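Local atomic coordinates of ParB domain protein nuclease (Sulfolobus solfataricus, PDB entry 5K5D), a protein that probably takes part in DNA segregation as the ParB-N domain protein of a pNOB8-like archaeal partition system. Residues Y214-L218 against D219-R223. The protein carries 4 engineered substitutions. Numbering follows the deposited sequence.
Sequences YKVPL and DQAFR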
loop_
_atom_site.group_PDB
_atom_site.type_symbol
_atom_site.label_atom_id
_atom_site.label_comp_id
_atom_site.label_asym_id
_atom_site.label_seq_id
_atom_site.Cartn_x
_atom_site.Cartn_y
_atom_site.Cartn_z
ATOM N N TYR B 214 6.509 -13.178 0.656
ATOM C CA TYR B 214 5.512 -14.175 0.283
ATOM C C TYR B 214 4.677 -13.776 -0.929
ATOM O O TYR B 214 4.465 -14.581 -1.832
ATOM C CB TYR B 214 4.602 -14.496 1.471
ATOM C CG TYR B 214 5.348 -14.857 2.737
ATOM C CD1 TYR B 214 5.251 -14.060 3.871
ATOM C CD2 TYR B 214 6.155 -15.988 2.797
ATOM C CE1 TYR B 214 5.928 -14.381 5.031
ATOM C CE2 TYR B 214 6.836 -16.321 3.957
ATOM C CZ TYR B 214 6.722 -15.510 5.071
ATOM O OH TYR B 214 7.400 -15.827 6.228
ATOM N N LYS B 215 4.195 -12.540 -0.940
ATOM C CA LYS B 215 3.367 -12.056 -2.039
ATOM C C LYS B 215 2.174 -12.976 -2.295
ATOM O O LYS B 215 1.691 -13.077 -3.423
ATOM C CB LYS B 215 4.195 -11.905 -3.320
ATOM C CG LYS B 215 5.327 -10.897 -3.230
ATOM C CD LYS B 215 6.198 -10.958 -4.479
ATOM C CE LYS B 215 7.333 -9.948 -4.434
ATOM N NZ LYS B 215 6.824 -8.551 -4.394
ATOM N N VAL B 216 1.714 -13.657 -1.252
ATOM C CA VAL B 216 0.497 -14.458 -1.345
ATOM C C VAL B 216 -0.607 -13.656 -2.028
ATOM O O VAL B 216 -0.905 -12.535 -1.617
ATOM C CB VAL B 216 0.011 -14.902 0.052
ATOM C CG1 VAL B 216 -1.439 -15.372 -0.008
ATOM C CG2 VAL B 216 0.919 -15.982 0.612
ATOM N N PRO B 217 -1.214 -14.226 -3.081
ATOM C CA PRO B 217 -2.261 -13.515 -3.822
ATOM C C PRO B 217 -3.434 -13.148 -2.918
ATOM O O PRO B 217 -3.823 -13.942 -2.056
ATOM C CB PRO B 217 -2.705 -14.540 -4.874
ATOM C CG PRO B 217 -1.540 -15.458 -5.016
ATOM C CD PRO B 217 -0.955 -15.562 -3.641
ATOM N N LEU B 218 -3.979 -11.952 -3.115
ATOM C CA LEU B 218 -5.121 -11.482 -2.343
ATOM C C LEU B 218 -6.294 -12.450 -2.424
ATOM O O LEU B 218 -6.772 -12.964 -1.407
ATOM C CB LEU B 218 -5.566 -10.108 -2.845
ATOM C CG LEU B 218 -6.913 -9.600 -2.324
ATOM C CD1 LEU B 218 -6.890 -9.460 -0.808
ATOM C CD2 LEU B 218 -7.290 -8.279 -2.978
ATOM N N ASP B 219 -6.757 -12.690 -3.643
ATOM C CA ASP B 219 -7.952 -13.490 -3.863
ATOM C C ASP B 219 -7.797 -14.864 -3.227
ATOM O O ASP B 219 -8.771 -15.475 -2.784
ATOM C CB ASP B 219 -8.220 -13.592 -5.361
ATOM C CG ASP B 219 -8.072 -12.252 -6.061
ATOM O OD1 ASP B 219 -9.072 -11.505 -6.136
ATOM O OD2 ASP B 219 -6.950 -11.935 -6.516
ATOM N N GLN B 220 -6.556 -15.326 -3.163
ATOM C CA GLN B 220 -6.229 -16.588 -2.518
ATOM C C GLN B 220 -6.294 -16.447 -1.001
ATOM O O GLN B 220 -6.761 -17.347 -0.305
ATOM C CB GLN B 220 -4.829 -17.039 -2.941
ATOM C CG GLN B 220 -4.559 -18.506 -2.710
ATOM C CD GLN B 220 -5.494 -19.393 -3.506
ATOM O OE1 GLN B 220 -5.497 -19.363 -4.736
ATOM N NE2 GLN B 220 -6.301 -20.182 -2.805
ATOM N N ALA B 221 -5.822 -15.312 -0.493
ATOM C CA ALA B 221 -5.855 -15.044 0.941
ATOM C C ALA B 221 -7.290 -14.919 1.425
ATOM O O ALA B 221 -7.625 -15.350 2.528
ATOM C CB ALA B 221 -5.084 -13.779 1.259
ATOM N N PHE B 222 -8.136 -14.324 0.591
ATOM C CA PHE B 222 -9.529 -14.100 0.949
ATOM C C PHE B 222 -10.332 -15.404 0.950
ATOM O O PHE B 222 -11.261 -15.574 1.741
ATOM C CB PHE B 222 -10.165 -13.080 0.005
ATOM C CG PHE B 222 -11.552 -12.678 0.404
ATOM C CD1 PHE B 222 -11.752 -11.680 1.340
ATOM C CD2 PHE B 222 -12.652 -13.305 -0.148
ATOM C CE1 PHE B 222 -13.022 -11.314 1.717
ATOM C CE2 PHE B 222 -13.923 -12.943 0.221
ATOM C CZ PHE B 222 -14.111 -11.945 1.155
ATOM N N ARG B 223 -9.973 -16.320 0.056
ATOM C CA ARG B 223 -10.590 -17.641 0.048
ATOM C C ARG B 223 -10.303 -18.341 1.369
ATOM O O ARG B 223 -11.178 -18.992 1.944
ATOM C CB ARG B 223 -10.064 -18.486 -1.113
ATOM C CG ARG B 223 -10.643 -18.124 -2.474
ATOM C CD ARG B 223 -10.088 -19.038 -3.556
ATOM N NE ARG B 223 -10.400 -20.441 -3.296
ATOM C CZ ARG B 223 -9.754 -21.467 -3.841
ATOM N NH1 ARG B 223 -8.746 -21.251 -4.678
ATOM N NH2 ARG B 223 -10.109 -22.710 -3.544
#
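The pyrrolidine ring of Pro217 lies alongside the aliphatic base of Gln220, the two side chains pointing the same way, with Pro217 CB 3.8 Å from Gln220 CB. Pro217 CG is also near, 4.2 Å from the same Gln220 CB, so the CB and CG carbons of the ring both lie against the first methylene of the glutamine. Beyond it the Gln220 chain bends (chi2 62°) and its end leads away from the loop, the side chain touching Arg255 and Leu259 of helix 252-259. A second apolar contact is looser: Val216 CG1 stands 4.2 Å from Ala221 CB. This branch is anti to the backbone N (chi1 164°), on the side of the valine carbonyl, from which the chain runs on into the helix. The backbone identifies the motif as a helix N-terminus, with Pro217 at the N-cap and helix 218-230 starting just after it. This loop-to-helix junction, following helix 203-210, falls in the region that matches the Ssol_1539-like second-domain family. Two i to i+4 bonds define the first turn. Ala221 N donates to Pro217 O at 2.9 Å. Phe222 N donates in the same way to Leu218 O, at 2.8 Å. The N-cap carbonyl thus accepts the first i to i+4 bond of the helix, a role that needs no N-H on the proline. Leu218 directs its side chain away from the following residues and packs on Leu113 and Leu198, while Ala221, one turn on, rests on Leu205 and Val209 of helix 203-210. Asp219 forms a salt bridge with Lys194 through OD1. A carboxylate in the first turn would also be expected to interact favourably with the helix dipole. On the loop side, Val216 O accepts a hydrogen bond from Asn110 ND2, tying the approach to the helix to helix 109-128.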